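C3-degrading proteinase (CppA protein) (Streptococcus pneumoniae, PDB 3E0R) probably degrades the complement protein C3, although both halves of its chain are related to the glyoxalase superfamily. Local coordinates at residues R66-R71 with T193-M198; K72-L77 with E115-L120; L85-I90 with Y107-F112; K102-Y107 with H122-I127. All blocks are in the same frame, centred on the assembly; numbering follows the deposited sequence.

Overall arrangement
The contacts run across the molecule from interaction 1, which joins the two family regions, to interaction 4 on the other side of the chain's centre. Interaction 1 brings a loop of the N-terminal family region to the C-terminal one. Interaction 2 adjoins it, with centres about 10 Å apart; the salt bridge Lys67-Asp116 and the backbone NH of Lys73, held by Asp195, connect them. Strand 118-122 then pairs with strand 107-112, which carries interaction 3, and Arg76 reaches Glu110 by a salt bridge. Interactions 3 and 4 share Tyr107, with centres about 10 Å apart, and Ile87 packs against His122. The centres of interactions 1 and 4 are about 29 Å apart.

Interaction 1. Residues R66-R71 with T193-M198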
loop_
_atom_site.group_PDB
_atom_site.type_symbol
_atom_site.label_atom_id
_atom_site.label_comp_id
_atom_site.label_asym_id
_atom_site.label_seq_id
_atom_site.Cartn_x
_atom_site.Cartn_y
_atom_site.Cartn_z
ATOM N N ARG A 66 5.038 4.203 17.975
ATOM C CA ARG A 66 3.824 3.752 18.616
ATOM C C ARG A 66 2.690 3.514 17.646
ATOM O O ARG A 66 2.775 3.827 16.472
ATOM C CB ARG A 66 3.377 4.733 19.713
ATOM C CG ARG A 66 2.928 6.063 19.189
ATOM C CD ARG A 66 2.138 6.856 20.197
ATOM N NE ARG A 66 1.882 8.178 19.636
ATOM C CZ ARG A 66 0.837 8.505 18.888
ATOM N NH1 ARG A 66 0.740 9.739 18.410
ATOM N NH2 ARG A 66 -0.113 7.620 18.602
ATOM N N LYS A 67 1.628 2.932 18.183
ATOM C CA LYS A 67 0.459 2.544 17.452
ATOM C C LYS A 67 -0.370 3.809 17.166
ATOM O O LYS A 67 -0.487 4.688 18.023
ATOM C CB LYS A 67 -0.330 1.547 18.314
ATOM C CG LYS A 67 -0.966 0.371 17.553
ATOM C CD LYS A 67 0.031 -0.809 17.209
ATOM C CE LYS A 67 -0.676 -2.246 17.175
ATOM N NZ LYS A 67 -0.360 -3.165 15.966
ATOM N N VAL A 68 -0.950 3.898 15.972
ATOM C CA VAL A 68 -1.949 4.957 15.686
ATOM C C VAL A 68 -3.157 4.847 16.642
ATOM O O VAL A 68 -3.588 3.760 17.014
ATOM C CB VAL A 68 -2.441 4.973 14.184
ATOM C CG1 VAL A 68 -3.474 6.130 13.942
ATOM C CG2 VAL A 68 -1.251 5.052 13.202
ATOM N N GLU A 69 -3.640 6.003 17.079
ATOM C CA GLU A 69 -4.906 6.114 17.761
ATOM C C GLU A 69 -5.879 6.744 16.773
ATOM O O GLU A 69 -5.661 7.855 16.256
ATOM C CB GLU A 69 -4.809 7.000 19.018
ATOM C CG GLU A 69 -3.926 6.421 20.135
ATOM C CD GLU A 69 -4.530 5.165 20.778
ATOM O OE1 GLU A 69 -5.778 5.188 21.071
ATOM O OE2 GLU A 69 -3.753 4.173 20.983
ATOM N N GLY A 70 -6.961 6.021 16.516
ATOM C CA GLY A 70 -7.976 6.501 15.593
ATOM C C GLY A 70 -7.646 6.039 14.201
ATOM O O GLY A 70 -6.959 5.054 14.006
ATOM N N ARG A 71 -8.183 6.762 13.234
ATOM C CA ARG A 71 -8.033 6.403 11.853
ATOM C C ARG A 71 -6.565 6.512 11.485
ATOM O O ARG A 71 -5.819 7.399 11.994
ATOM C CB ARG A 71 -8.915 7.281 10.956
ATOM C CG ARG A 71 -10.262 6.698 10.727
ATOM C CD ARG A 71 -11.155 7.586 9.886
ATOM N NE ARG A 71 -12.455 6.948 9.701
ATOM C CZ ARG A 71 -13.363 7.290 8.793
ATOM N NH1 ARG A 71 -13.138 8.274 7.929
ATOM N NH2 ARG A 71 -14.513 6.626 8.751
ATOM N N THR A 193 4.484 7.005 14.400
ATOM C CA THR A 193 3.503 5.911 14.403
ATOM C C THR A 193 3.861 4.877 13.363
ATOM O O THR A 193 4.605 5.199 12.437
ATOM C CB THR A 193 2.064 6.437 14.077
ATOM O OG1 THR A 193 2.103 7.130 12.815
ATOM C CG2 THR A 193 1.503 7.384 15.229
ATOM N N TRP A 194 3.334 3.655 13.501
ATOM C CA TRP A 194 3.350 2.621 12.400
ATOM C C TRP A 194 2.237 2.863 11.414
ATOM O O TRP A 194 1.067 2.609 11.713
ATOM C CB TRP A 194 3.249 1.188 12.972
ATOM C CG TRP A 194 4.499 0.779 13.768
ATOM C CD1 TRP A 194 5.753 0.526 13.259
ATOM C CD2 TRP A 194 4.616 0.626 15.205
ATOM N NE1 TRP A 194 6.628 0.228 14.278
ATOM C CE2 TRP A 194 5.953 0.249 15.476
ATOM C CE3 TRP A 194 3.710 0.721 16.274
ATOM C CZ2 TRP A 194 6.406 0.002 16.757
ATOM C CZ3 TRP A 194 4.160 0.470 17.555
ATOM C CH2 TRP A 194 5.506 0.116 17.787
ATOM N N ASP A 195 2.546 3.416 10.249
ATOM C CA ASP A 195 1.479 3.809 9.293
ATOM C C ASP A 195 2.112 3.903 7.932
ATOM O O ASP A 195 3.281 3.649 7.824
ATOM C CB ASP A 195 0.901 5.189 9.667
ATOM C CG ASP A 195 -0.527 5.432 9.109
ATOM O OD1 ASP A 195 -1.039 4.727 8.194
ATOM O OD2 ASP A 195 -1.140 6.341 9.653
ATOM N N LEU A 196 1.344 4.323 6.928
ATOM C CA LEU A 196 1.894 4.777 5.661
ATOM C C LEU A 196 2.848 6.001 5.857
ATOM O O LEU A 196 2.423 7.050 6.372
ATOM C CB LEU A 196 0.732 5.152 4.687
ATOM C CG LEU A 196 1.125 5.771 3.325
ATOM C CD1 LEU A 196 1.696 4.694 2.311
ATOM C CD2 LEU A 196 -0.056 6.551 2.763
ATOM N N SER A 197 4.107 5.847 5.442
ATOM C CA SER A 197 5.124 6.841 5.692
ATOM C C SER A 197 5.714 7.443 4.434
ATOM O O SER A 197 6.226 8.552 4.478
ATOM C CB SER A 197 6.247 6.252 6.500
ATOM O OG SER A 197 6.898 5.206 5.809
HETATM N N MSE A 198 5.630 6.708 3.326
HETATM C CA MSE A 198 6.057 7.203 2.042
HETATM C C MSE A 198 5.229 6.670 0.888
HETATM O O MSE A 198 4.806 5.546 0.877
HETATM C CB MSE A 198 7.513 6.835 1.854
HETATM C CG MSE A 198 8.107 7.263 0.526
HETATM SE SE MSE A 198 10.031 7.050 0.624
HETATM C CE MSE A 198 10.253 5.895 -0.926
HETATM O O HOH W 1 -0.299 1.908 14.162
#
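Thr193 lays its methyl over one face of the Arg66 guanidinium, the two side chains running side by side in the same direction, with CG2 of Thr193 3.7 Å from NH2 of Arg66. Arg66 CG sits between its own backbone N and carbonyl carbon (chi1 68°), and the extended chain beyond it carries the guanidinium to that methyl and to a salt bridge with Asp185. The Trp194 indole instead covers backbone: Arg66 N lies over a face near the rim, and Trp194 CE3 is 3.2 Å from Arg66 O. Lys67 crosses the indole at about a right angle on its way to Asp116. Val68 CG2 fits against Thr193 CB at 3.7 Å. A single bridge ties the backbones, Trp194 N donating to Arg66 O at 3.0 Å, and one water links Val68 N to Trp194 O. One backbone bond and one water thus join the 66-71 loop to the residues leading into strand 196-203, while the charged ends of Arg66 and Lys67 have their main partners, Asp185 and Asp116, outside it.

Interaction 2. Residues K72-L77 with E115-L120; sequences KKLARL and EDDLIL
Lys72 NZ stands only 2.4 Å from Asp117 OD1, a salt bridge so short that its exact length is doubtful. The lysine chain turns at chi3 (93°) and crosses the aspartate at about a right angle. Its ammonium also donates to Glu115 O at 3.0 Å, approaching from 43° out of the carbonyl plane, and to a water that in turn donates to Asp117 OD2. Further along, strands 74-81 and 118-122 come together as parallel neighbours. Leu77 N bonds to Leu118 O at 3.0 Å, and Leu120 N to Leu77 O at 2.9 Å. One step earlier a water takes over, accepting from Leu118 N and donating to Leu74 O, close to the classic bulge that Ala75 and Arg76 form against Glu156. Arg76 runs alongside Leu118, CG 3.9 Å from Leu118 CD2, and Leu120 CD2 covers a face of its guanidinium, whose nitrogens form salt bridges with Glu156 and Glu110. Leu77 CB meets Ile119 CG1 at 4.1 Å. Direct pairing therefore gives way to water and then to charge where the strands begin; the Asp117 carboxylate and Glu115 carbonyl, with a weak bond to Trp194 O, probably favour a protonated Lys72.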
loop_
_atom_site.group_PDB
_atom_site.type_symbol
_atom_site.label_atom_id
_atom_site.label_comp_id
_atom_site.label_asym_id
_atom_site.label_seq_id
_atom_site.Cartn_x
_atom_site.Cartn_y
_atom_site.Cartn_z
ATOM N N LYS A 72 -6.142 5.608 10.611
ATOM C CA LYS A 72 -4.758 5.650 10.102
ATOM C C LYS A 72 -4.795 6.427 8.820
ATOM O O LYS A 72 -5.835 6.509 8.167
ATOM C CB LYS A 72 -4.214 4.242 9.840
ATOM C CG LYS A 72 -4.059 3.350 11.045
ATOM C CD LYS A 72 -3.314 2.044 10.664
ATOM C CE LYS A 72 -1.799 2.140 10.888
ATOM N NZ LYS A 72 -1.021 0.951 10.376
ATOM N N LYS A 73 -3.648 6.976 8.437
ATOM C CA LYS A 73 -3.494 7.633 7.120
ATOM C C LYS A 73 -3.862 6.627 6.001
ATOM O O LYS A 73 -4.538 6.961 5.042
ATOM C CB LYS A 73 -2.078 8.176 6.974
ATOM C CG LYS A 73 -1.734 9.258 7.980
ATOM C CD LYS A 73 -0.303 9.785 7.736
ATOM C CE LYS A 73 0.329 10.409 8.991
ATOM N NZ LYS A 73 1.666 11.056 8.738
ATOM N N LEU A 74 -3.475 5.372 6.181
ATOM C CA LEU A 74 -3.897 4.296 5.286
ATOM C C LEU A 74 -5.256 3.856 5.764
ATOM O O LEU A 74 -5.375 3.277 6.828
ATOM C CB LEU A 74 -2.918 3.097 5.278
ATOM C CG LEU A 74 -3.331 1.986 4.267
ATOM C CD1 LEU A 74 -3.055 2.388 2.895
ATOM C CD2 LEU A 74 -2.669 0.677 4.553
ATOM N N ALA A 75 -6.281 4.175 4.993
ATOM C CA ALA A 75 -7.634 3.711 5.237
ATOM C C ALA A 75 -7.714 2.211 4.849
ATOM O O ALA A 75 -7.999 1.381 5.705
ATOM C CB ALA A 75 -8.660 4.584 4.465
ATOM N N ARG A 76 -7.395 1.873 3.599
ATOM C CA ARG A 76 -7.293 0.469 3.158
ATOM C C ARG A 76 -6.247 0.298 2.052
ATOM O O ARG A 76 -6.160 1.134 1.196
ATOM C CB ARG A 76 -8.618 -0.018 2.579
ATOM C CG ARG A 76 -9.650 -0.545 3.564
ATOM C CD ARG A 76 -10.629 -1.502 2.876
ATOM N NE ARG A 76 -11.278 -0.834 1.753
ATOM C CZ ARG A 76 -12.348 -1.302 1.084
ATOM N NH1 ARG A 76 -12.905 -2.461 1.376
ATOM N NH2 ARG A 76 -12.861 -0.605 0.090
ATOM N N LEU A 77 -5.485 -0.793 2.074
ATOM C CA LEU A 77 -4.678 -1.233 0.938
ATOM C C LEU A 77 -5.491 -2.162 0.115
ATOM O O LEU A 77 -6.060 -3.105 0.642
ATOM C CB LEU A 77 -3.434 -1.995 1.396
ATOM C CG LEU A 77 -2.256 -2.161 0.390
ATOM C CD1 LEU A 77 -1.524 -0.855 0.122
ATOM C CD2 LEU A 77 -1.291 -3.246 0.925
ATOM N N GLU A 115 0.144 -4.632 11.848
ATOM C CA GLU A 115 0.122 -3.213 12.276
ATOM C C GLU A 115 -1.276 -2.595 12.148
ATOM O O GLU A 115 -1.450 -1.358 12.215
ATOM C CB GLU A 115 1.136 -2.395 11.489
ATOM C CG GLU A 115 2.482 -3.008 11.346
ATOM C CD GLU A 115 3.193 -3.245 12.631
ATOM O OE1 GLU A 115 2.998 -2.498 13.646
ATOM O OE2 GLU A 115 3.992 -4.202 12.613
ATOM N N ASP A 116 -2.238 -3.493 11.921
ATOM C CA ASP A 116 -3.693 -3.227 11.852
ATOM C C ASP A 116 -4.057 -2.428 10.621
ATOM O O ASP A 116 -4.986 -1.637 10.624
ATOM C CB ASP A 116 -4.222 -2.509 13.105
ATOM C CG ASP A 116 -3.908 -3.236 14.364
ATOM O OD1 ASP A 116 -4.425 -4.370 14.524
ATOM O OD2 ASP A 116 -3.140 -2.665 15.182
ATOM N N ASP A 117 -3.305 -2.632 9.567
ATOM C CA ASP A 117 -3.648 -2.085 8.287
ATOM C C ASP A 117 -4.680 -3.038 7.717
ATOM O O ASP A 117 -4.507 -4.253 7.762
ATOM C CB ASP A 117 -2.391 -2.015 7.435
ATOM C CG ASP A 117 -1.396 -0.954 7.940
ATOM O OD1 ASP A 117 -1.887 0.159 8.293
ATOM O OD2 ASP A 117 -0.128 -1.219 7.947
ATOM N N LEU A 118 -5.782 -2.490 7.211
ATOM C CA LEU A 118 -6.841 -3.293 6.590
ATOM C C LEU A 118 -6.544 -3.446 5.117
ATOM O O LEU A 118 -6.359 -2.461 4.403
ATOM C CB LEU A 118 -8.192 -2.616 6.795
ATOM C CG LEU A 118 -9.497 -3.304 6.385
ATOM C CD1 LEU A 118 -9.709 -4.735 6.935
ATOM C CD2 LEU A 118 -10.614 -2.445 6.873
ATOM N N ILE A 119 -6.488 -4.706 4.674
ATOM C CA ILE A 119 -6.139 -5.067 3.300
ATOM C C ILE A 119 -7.333 -5.741 2.677
ATOM O O ILE A 119 -7.933 -6.607 3.297
ATOM C CB ILE A 119 -4.890 -6.026 3.190
ATOM C CG1 ILE A 119 -3.537 -5.395 3.599
ATOM C CG2 ILE A 119 -4.626 -6.403 1.723
ATOM C CD1 ILE A 119 -3.427 -4.654 4.885
ATOM N N LEU A 120 -7.705 -5.290 1.481
ATOM C CA LEU A 120 -8.708 -5.921 0.658
ATOM C C LEU A 120 -7.987 -6.624 -0.472
ATOM O O LEU A 120 -7.232 -5.995 -1.191
ATOM C CB LEU A 120 -9.701 -4.883 0.084
ATOM C CG LEU A 120 -10.732 -5.388 -0.976
ATOM C CD1 LEU A 120 -11.713 -6.418 -0.338
ATOM C CD2 LEU A 120 -11.503 -4.293 -1.608
HETATM O O HOH W 2 1.488 0.768 9.322
HETATM O O HOH W 3 -5.613 0.461 7.602
#

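Interaction 3. Residues L85-I90 with Y107-F112; sequences LEIEGI and YAFEIF
Ile87 and Ile90 of helix 84-91 pack on Phe109 of strand 107-112, the helix-on-sheet layer of a beta-alpha-beta-beta-beta module like those of the glyoxalase superfamily. The axes of the two short segments approach to 8.0 Å at an angle of 49°. Apolar contacts come first. Ile87 CG2 sits at the edge of the Phe109 ring, in its plane and 3.9 Å from CD2, the two side chains sliding past each other in opposite directions. One helical turn on, the Ile90 side chain crosses that of Phe109 at about a right angle and places CG2 3.9 Å from Phe109 CZ. With chi1 at 68°, Phe109 tucks in beside both backbone neighbours of its CA, which brings the ring to both isoleucines. Side chain against backbone is the second kind: the other branch of Ile87 ends with CD1 3.5 Å from Tyr107 O. The third is polar against aromatic. The Tyr107 ring, which also has an edge-to-face partner in Phe139, turns its edge to the extended Glu88. There the carboxylate lies near the weakly positive ring hydrogens, with Glu88 OE2 in the ring plane, 3.0 Å from Tyr107 CD2.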
loop_
_atom_site.group_PDB
_atom_site.type_symbol
_atom_site.label_atom_id
_atom_site.label_comp_id
_atom_site.label_asym_id
_atom_site.label_seq_id
_atom_site.Cartn_x
_atom_site.Cartn_y
_atom_site.Cartn_z
ATOM N N LEU A 85 -8.714 -17.505 -9.111
ATOM C CA LEU A 85 -8.447 -18.765 -8.424
ATOM C C LEU A 85 -7.225 -18.686 -7.516
ATOM O O LEU A 85 -7.020 -19.556 -6.687
ATOM C CB LEU A 85 -8.298 -19.915 -9.425
ATOM C CG LEU A 85 -9.499 -20.121 -10.345
ATOM C CD1 LEU A 85 -9.214 -21.328 -11.217
ATOM C CD2 LEU A 85 -10.806 -20.248 -9.533
ATOM N N GLU A 86 -6.420 -17.640 -7.646
ATOM C CA GLU A 86 -5.333 -17.455 -6.701
ATOM C C GLU A 86 -5.860 -16.954 -5.368
ATOM O O GLU A 86 -5.274 -17.321 -4.353
ATOM C CB GLU A 86 -4.218 -16.568 -7.250
ATOM C CG GLU A 86 -3.570 -17.158 -8.461
ATOM C CD GLU A 86 -2.625 -16.199 -9.147
ATOM O OE1 GLU A 86 -2.342 -15.095 -8.609
ATOM O OE2 GLU A 86 -2.153 -16.568 -10.251
ATOM N N ILE A 87 -6.937 -16.154 -5.347
ATOM C CA ILE A 87 -7.564 -15.744 -4.056
ATOM C C ILE A 87 -8.152 -16.947 -3.276
ATOM O O ILE A 87 -8.074 -17.022 -2.042
ATOM C CB ILE A 87 -8.677 -14.660 -4.241
ATOM C CG1 ILE A 87 -8.052 -13.337 -4.717
ATOM C CG2 ILE A 87 -9.501 -14.428 -2.909
ATOM C CD1 ILE A 87 -9.049 -12.361 -5.246
ATOM N N GLU A 88 -8.730 -17.889 -4.018
ATOM C CA GLU A 88 -9.308 -19.088 -3.444
ATOM C C GLU A 88 -8.213 -20.020 -2.933
ATOM O O GLU A 88 -8.445 -20.788 -1.998
ATOM C CB GLU A 88 -10.205 -19.804 -4.471
ATOM C CG GLU A 88 -11.294 -18.885 -5.090
ATOM C CD GLU A 88 -12.407 -19.630 -5.854
ATOM O OE1 GLU A 88 -12.292 -20.861 -6.152
ATOM O OE2 GLU A 88 -13.414 -18.952 -6.173
ATOM N N GLY A 89 -7.039 -19.964 -3.562
ATOM C CA GLY A 89 -5.879 -20.713 -3.102
ATOM C C GLY A 89 -5.423 -20.219 -1.739
ATOM O O GLY A 89 -5.192 -21.016 -0.810
ATOM N N ILE A 90 -5.290 -18.898 -1.634
ATOM C CA ILE A 90 -4.968 -18.228 -0.374
ATOM C C ILE A 90 -5.958 -18.613 0.732
ATOM O O ILE A 90 -5.542 -19.005 1.820
ATOM C CB ILE A 90 -4.946 -16.664 -0.520
ATOM C CG1 ILE A 90 -3.855 -16.190 -1.480
ATOM C CG2 ILE A 90 -4.727 -15.960 0.829
ATOM C CD1 ILE A 90 -4.141 -14.691 -1.880
ATOM N N TYR A 107 -14.312 -14.616 -5.383
ATOM C CA TYR A 107 -14.284 -14.242 -3.993
ATOM C C TYR A 107 -13.281 -13.075 -3.743
ATOM O O TYR A 107 -12.435 -12.698 -4.599
ATOM C CB TYR A 107 -14.035 -15.472 -3.104
ATOM C CG TYR A 107 -15.177 -16.487 -3.195
ATOM C CD1 TYR A 107 -16.336 -16.380 -2.384
ATOM C CD2 TYR A 107 -15.129 -17.540 -4.138
ATOM C CE1 TYR A 107 -17.400 -17.342 -2.492
ATOM C CE2 TYR A 107 -16.173 -18.496 -4.254
ATOM C CZ TYR A 107 -17.304 -18.389 -3.438
ATOM O OH TYR A 107 -18.319 -19.333 -3.581
ATOM N N ALA A 108 -13.462 -12.452 -2.597
ATOM C CA ALA A 108 -12.575 -11.379 -2.173
ATOM C C ALA A 108 -12.583 -11.441 -0.665
ATOM O O ALA A 108 -13.489 -12.041 -0.066
ATOM C CB ALA A 108 -13.083 -10.061 -2.661
ATOM N N PHE A 109 -11.575 -10.861 -0.034
ATOM C CA PHE A 109 -11.624 -10.788 1.423
ATOM C C PHE A 109 -10.890 -9.608 1.978
ATOM O O PHE A 109 -10.111 -8.983 1.293
ATOM C CB PHE A 109 -11.161 -12.122 2.088
ATOM C CG PHE A 109 -9.736 -12.422 1.908
ATOM C CD1 PHE A 109 -8.815 -12.035 2.876
ATOM C CD2 PHE A 109 -9.286 -13.084 0.748
ATOM C CE1 PHE A 109 -7.470 -12.282 2.710
ATOM C CE2 PHE A 109 -7.947 -13.340 0.559
ATOM C CZ PHE A 109 -7.026 -12.935 1.556
ATOM N N GLU A 110 -11.205 -9.309 3.232
ATOM C CA GLU A 110 -10.445 -8.405 4.050
ATOM C C GLU A 110 -9.760 -9.156 5.204
ATOM O O GLU A 110 -10.230 -10.142 5.677
ATOM C CB GLU A 110 -11.338 -7.348 4.612
ATOM C CG GLU A 110 -11.625 -6.238 3.662
ATOM C CD GLU A 110 -12.686 -5.317 4.200
ATOM O OE1 GLU A 110 -13.557 -5.824 4.923
ATOM O OE2 GLU A 110 -12.651 -4.112 3.908
ATOM N N ILE A 111 -8.600 -8.647 5.586
ATOM C CA ILE A 111 -7.789 -9.165 6.657
ATOM C C ILE A 111 -6.966 -7.979 7.223
ATOM O O ILE A 111 -6.613 -7.089 6.479
ATOM C CB ILE A 111 -6.919 -10.301 6.111
ATOM C CG1 ILE A 111 -6.352 -11.145 7.249
ATOM C CG2 ILE A 111 -5.817 -9.773 5.216
ATOM C CD1 ILE A 111 -5.756 -12.444 6.773
ATOM N N PHE A 112 -6.711 -7.963 8.533
ATOM C CA PHE A 112 -5.822 -7.008 9.175
ATOM C C PHE A 112 -4.362 -7.542 9.228
ATOM O O PHE A 112 -4.065 -8.733 9.468
ATOM C CB PHE A 112 -6.311 -6.666 10.594
ATOM C CG PHE A 112 -7.467 -5.642 10.645
ATOM C CD1 PHE A 112 -7.222 -4.274 10.599
ATOM C CD2 PHE A 112 -8.791 -6.047 10.777
ATOM C CE1 PHE A 112 -8.297 -3.335 10.654
ATOM C CE2 PHE A 112 -9.837 -5.107 10.834
ATOM C CZ PHE A 112 -9.586 -3.768 10.767
#

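Interaction 4. Residues K102-Y107 with H122-I127; sequences KGQNGY and HAEDDI
The Glu124 carboxylate reaches into the 102-107 turn, where its OE1 takes the backbone N-H of Asn105 on the syn lone pair, 2.7 Å away and almost straight at 173°. Of the other flat groups, the His122 ring has Ile127 CG2 over one face, toward the rim, and Glu124 CA at its edge, while Lys102, a cation-pi partner of Tyr107, lays CD over a face of that ring, offset toward the rim. OE2 of Glu124 receives a weak bond from Gly106 N at 3.3 Å and lies 3.4 Å from Gly103 CA. A bend at chi2 (-49°) brings the carboxylate to the backbone of the turn, which Gly103 N closes on itself by bonding to Gly106 O. The glutamate's own backbone is also held: Glu124 N donates to His122 ND1 at 2.9 Å. One water accepts from Ala123 N beside Tyr107 O and Glu124 OE2, and another donates to Asp125 OD2 and, weakly, to Gln104 OE1. Two N-H groups of one strand connection thus converge on a single carboxylate. The turn joins strands 99-102 and 107-112, and the loop following strand 118-122 runs beside it, Ala123 resting on Pro84 and Ile87 of helix 84-91 and Ile127 on Arg76 and Ile78 of strand 74-81.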
loop_
_atom_site.group_PDB
_atom_site.type_symbol
_atom_site.label_atom_id
_atom_site.label_comp_id
_atom_site.label_asym_id
_atom_site.label_seq_id
_atom_site.Cartn_x
_atom_site.Cartn_y
_atom_site.Cartn_z
ATOM N N LYS A 102 -17.908 -11.664 -2.201
ATOM C CA LYS A 102 -17.837 -12.219 -3.551
ATOM C C LYS A 102 -18.440 -11.209 -4.504
ATOM O O LYS A 102 -19.442 -10.567 -4.183
ATOM C CB LYS A 102 -18.566 -13.552 -3.667
ATOM C CG LYS A 102 -18.709 -14.026 -5.148
ATOM C CD LYS A 102 -18.862 -15.538 -5.334
ATOM C CE LYS A 102 -18.865 -15.926 -6.847
ATOM N NZ LYS A 102 -17.712 -15.349 -7.622
ATOM N N GLY A 103 -17.816 -11.051 -5.664
ATOM C CA GLY A 103 -18.368 -10.202 -6.713
ATOM C C GLY A 103 -18.545 -10.912 -8.043
ATOM O O GLY A 103 -18.634 -12.148 -8.107
ATOM N N GLN A 104 -18.585 -10.107 -9.104
ATOM C CA GLN A 104 -18.574 -10.606 -10.490
ATOM C C GLN A 104 -17.567 -11.735 -10.730
ATOM O O GLN A 104 -17.963 -12.853 -11.055
ATOM C CB GLN A 104 -18.292 -9.456 -11.494
ATOM C CG GLN A 104 -18.482 -9.847 -12.973
ATOM C CD GLN A 104 -18.122 -8.741 -13.993
ATOM O OE1 GLN A 104 -17.201 -7.939 -13.786
ATOM N NE2 GLN A 104 -18.848 -8.733 -15.128
ATOM N N ASN A 105 -16.275 -11.442 -10.591
ATOM C CA ASN A 105 -15.233 -12.402 -11.020
ATOM C C ASN A 105 -14.861 -13.514 -10.018
ATOM O O ASN A 105 -14.451 -14.610 -10.434
ATOM C CB ASN A 105 -13.962 -11.677 -11.467
ATOM C CG ASN A 105 -14.212 -10.656 -12.564
ATOM O OD1 ASN A 105 -13.416 -9.736 -12.726
ATOM N ND2 ASN A 105 -15.313 -10.811 -13.315
ATOM N N GLY A 106 -15.015 -13.258 -8.723
ATOM C CA GLY A 106 -14.747 -14.295 -7.725
ATOM C C GLY A 106 -14.901 -13.847 -6.281
ATOM O O GLY A 106 -15.530 -12.838 -5.983
ATOM N N TYR A 107 -14.312 -14.616 -5.383
ATOM C CA TYR A 107 -14.284 -14.242 -3.993
ATOM C C TYR A 107 -13.281 -13.075 -3.743
ATOM O O TYR A 107 -12.435 -12.698 -4.599
ATOM C CB TYR A 107 -14.035 -15.472 -3.104
ATOM C CG TYR A 107 -15.177 -16.487 -3.195
ATOM C CD1 TYR A 107 -16.336 -16.380 -2.384
ATOM C CD2 TYR A 107 -15.129 -17.540 -4.138
ATOM C CE1 TYR A 107 -17.400 -17.342 -2.492
ATOM C CE2 TYR A 107 -16.173 -18.496 -4.254
ATOM C CZ TYR A 107 -17.304 -18.389 -3.438
ATOM O OH TYR A 107 -18.319 -19.333 -3.581
ATOM N N HIS A 122 -8.881 -8.735 -3.873
ATOM C CA HIS A 122 -10.017 -8.948 -4.720
ATOM C C HIS A 122 -9.537 -9.132 -6.146
ATOM O O HIS A 122 -8.377 -9.029 -6.429
ATOM C CB HIS A 122 -10.992 -7.760 -4.605
ATOM C CG HIS A 122 -10.548 -6.555 -5.366
ATOM N ND1 HIS A 122 -10.929 -6.316 -6.671
ATOM C CD2 HIS A 122 -9.741 -5.528 -5.020
ATOM C CE1 HIS A 122 -10.357 -5.201 -7.103
ATOM N NE2 HIS A 122 -9.623 -4.707 -6.124
ATOM N N ALA A 123 -10.467 -9.386 -7.052
ATOM C CA ALA A 123 -10.137 -9.667 -8.438
ATOM C C ALA A 123 -11.086 -8.957 -9.409
ATOM O O ALA A 123 -11.218 -9.401 -10.558
ATOM C CB ALA A 123 -10.180 -11.164 -8.652
ATOM N N GLU A 124 -11.717 -7.856 -8.964
ATOM C CA GLU A 124 -12.858 -7.239 -9.659
ATOM C C GLU A 124 -12.389 -6.054 -10.473
ATOM O O GLU A 124 -11.408 -5.390 -10.101
ATOM C CB GLU A 124 -13.919 -6.725 -8.677
ATOM C CG GLU A 124 -14.613 -7.759 -7.772
ATOM C CD GLU A 124 -15.157 -9.021 -8.500
ATOM O OE1 GLU A 124 -15.582 -8.973 -9.708
ATOM O OE2 GLU A 124 -15.132 -10.077 -7.820
ATOM N N ASP A 125 -13.089 -5.785 -11.583
ATOM C CA ASP A 125 -12.854 -4.552 -12.358
ATOM C C ASP A 125 -13.577 -3.372 -11.672
ATOM O O ASP A 125 -13.382 -2.206 -12.010
ATOM C CB ASP A 125 -13.298 -4.687 -13.818
ATOM C CG ASP A 125 -12.971 -6.046 -14.414
ATOM O OD1 ASP A 125 -12.183 -6.107 -15.389
ATOM O OD2 ASP A 125 -13.520 -7.053 -13.917
ATOM N N ASP A 126 -14.401 -3.691 -10.687
ATOM C CA ASP A 126 -15.046 -2.694 -9.882
ATOM C C ASP A 126 -15.342 -3.335 -8.538
ATOM O O ASP A 126 -16.245 -4.168 -8.418
ATOM C CB ASP A 126 -16.319 -2.237 -10.595
ATOM C CG ASP A 126 -17.296 -1.479 -9.681
ATOM O OD1 ASP A 126 -16.891 -0.951 -8.608
ATOM O OD2 ASP A 126 -18.489 -1.417 -10.071
ATOM N N ILE A 127 -14.581 -2.944 -7.526
ATOM C CA ILE A 127 -14.771 -3.487 -6.172
ATOM C C ILE A 127 -16.175 -3.149 -5.573
ATOM O O ILE A 127 -16.557 -3.671 -4.527
ATOM C CB ILE A 127 -13.580 -3.078 -5.192
ATOM C CG1 ILE A 127 -13.803 -1.697 -4.532
ATOM C CG2 ILE A 127 -12.278 -3.019 -5.919
ATOM C CD1 ILE A 127 -12.525 -1.084 -3.947
HETATM O O HOH W 4 -15.389 -9.103 -15.586
HETATM O O HOH W 5 -12.792 -10.695 -5.988
#